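Local coordinates for DNR protein (Pseudomonas aeruginosa, PDB 2Z69), which probably acts as a DNA-binding transcription factor that regulates dissimilative nitrate respiration, its sensor domain, the part described here, being implicated in sensing nitric oxide, at residues Ser61-Ile66 against Gln104-Ser109. Residues are numbered along the deposited sequence; the frame is centred on the assembly and turned at random.
Sequences SGCVKI and QAVVPS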
# COMPACT_ATOMS: atom_id res chain seq x y z
N SER B 61 -27.27 -7.37 -3.38
CA SER B 61 -28.55 -6.83 -2.92
C SER B 61 -28.57 -6.99 -1.43
O SER B 61 -27.99 -7.95 -0.89
CB SER B 61 -29.73 -7.59 -3.56
OG SER B 61 -29.76 -8.95 -3.10
N GLY B 62 -29.22 -6.06 -0.75
CA GLY B 62 -29.35 -6.17 0.70
C GLY B 62 -28.48 -5.17 1.42
O GLY B 62 -28.19 -4.10 0.87
N CYS B 63 -28.04 -5.53 2.64
CA CYS B 63 -27.39 -4.59 3.57
C CYS B 63 -26.69 -5.36 4.70
O CYS B 63 -27.28 -6.23 5.33
CB CYS B 63 -28.41 -3.60 4.11
SG CYS B 63 -27.79 -2.34 5.29
N VAL B 64 -25.42 -5.04 4.95
CA VAL B 64 -24.57 -5.84 5.89
C VAL B 64 -23.98 -4.88 6.93
O VAL B 64 -23.54 -3.79 6.56
CB VAL B 64 -23.46 -6.55 5.11
CG1 VAL B 64 -22.26 -6.90 5.99
CG2 VAL B 64 -24.04 -7.81 4.39
N LYS B 65 -24.04 -5.22 8.21
CA LYS B 65 -23.37 -4.42 9.22
C LYS B 65 -22.09 -5.11 9.71
O LYS B 65 -22.01 -6.36 9.79
CB LYS B 65 -24.29 -4.08 10.40
CG LYS B 65 -24.66 -5.26 11.31
CD LYS B 65 -25.22 -4.77 12.64
CE LYS B 65 -25.71 -5.97 13.46
NZ LYS B 65 -26.29 -5.64 14.83
N ILE B 66 -21.07 -4.31 10.03
CA ILE B 66 -19.77 -4.87 10.42
C ILE B 66 -19.36 -4.32 11.80
O ILE B 66 -19.32 -3.12 11.98
CB ILE B 66 -18.67 -4.58 9.31
CG1 ILE B 66 -19.16 -5.14 7.95
CG2 ILE B 66 -17.29 -5.12 9.73
CD1 ILE B 66 -18.16 -5.14 6.90
N GLN B 104 -22.75 -9.12 9.40
CA GLN B 104 -24.07 -9.74 9.56
C GLN B 104 -25.06 -9.06 8.65
O GLN B 104 -25.10 -7.83 8.60
CB GLN B 104 -24.56 -9.61 11.02
CG GLN B 104 -25.86 -10.40 11.35
CD GLN B 104 -26.25 -10.32 12.84
OE1 GLN B 104 -26.86 -11.24 13.40
NE2 GLN B 104 -25.89 -9.26 13.46
N ALA B 105 -25.89 -9.83 7.97
CA ALA B 105 -26.91 -9.25 7.11
C ALA B 105 -28.00 -8.66 8.00
O ALA B 105 -28.44 -9.30 8.96
CB ALA B 105 -27.50 -10.32 6.20
N VAL B 106 -28.40 -7.43 7.73
CA VAL B 106 -29.50 -6.83 8.46
C VAL B 106 -30.85 -6.96 7.70
O VAL B 106 -31.88 -6.66 8.27
CB VAL B 106 -29.25 -5.38 8.85
CG1 VAL B 106 -27.82 -5.20 9.40
CG2 VAL B 106 -29.46 -4.52 7.69
N VAL B 107 -30.82 -7.39 6.44
CA VAL B 107 -32.01 -7.80 5.64
C VAL B 107 -31.58 -8.99 4.75
O VAL B 107 -30.39 -9.25 4.65
CB VAL B 107 -32.53 -6.66 4.72
CG1 VAL B 107 -33.04 -5.47 5.54
CG2 VAL B 107 -31.47 -6.22 3.76
N PRO B 108 -32.55 -9.72 4.13
CA PRO B 108 -32.15 -10.76 3.18
C PRO B 108 -31.20 -10.18 2.14
O PRO B 108 -31.51 -9.14 1.56
CB PRO B 108 -33.47 -11.15 2.50
CG PRO B 108 -34.52 -10.90 3.59
CD PRO B 108 -34.02 -9.60 4.24
N SER B 109 -30.06 -10.84 1.94
CA SER B 109 -28.99 -10.26 1.11
C SER B 109 -28.41 -11.32 0.17
O SER B 109 -28.52 -12.53 0.43
CB SER B 109 -27.87 -9.69 2.04
OG SER B 109 -28.40 -8.68 2.92
O HOH W 1 -31.60 -9.73 -1.27
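Lys65 and Gln104 face each other as an antiparallel hydrogen-bonded pair, their backbones joined twice: Lys65 N to Gln104 O at 2.8 Å and Gln104 N to Lys65 O at 2.9 Å. On the face that carries both residues, each partly exposed, their extended side chains run side by side in the same direction. Long, flexible residues with polar ends suit this place, since their methylenes can line the strands while the ends reach beyond them. Lys65 starts with CG between its backbone N and carbonyl carbon (chi1 69°), which lays CG 3.7 Å from Val106 CG1, where the valine side chain lies aslant the lysine chain. The other branch of Val106, CG2, meets Cys63 SG at 3.6 Å, so one beta-branched residue serves two neighbours on the adjacent strand. Val106 N donates to Cys63 O, the next backbone bond along the pair.

Past this bond the chain turns through Val106 and Val107, and a side chain takes over the bonding: Ser109 OG accepts a bond from Cys63 N at 3.2 Å, nearly straight (163°), and donates to Val107 O from above the carbonyl plane. The short serine hydroxyl thus ties the turn to the backbone of Cys63. Gly62 passes beside it, its CA 3.7 Å from Val107 CG2; having no side chain, Gly62 lets Ser109 OG come within 3.5 Å of its CA, and its backbone angles also call for glycine. A water links Ser61 OG to Pro108 O.

Within this cyclic nucleotide-binding-type beta barrel, strand 63-69 lies between 102-105 and 75-82, where Glu75 forms a salt bridge with Lys65; Val64 packs inward on Val46 and Phe87 of strands 45-47 and 86-87.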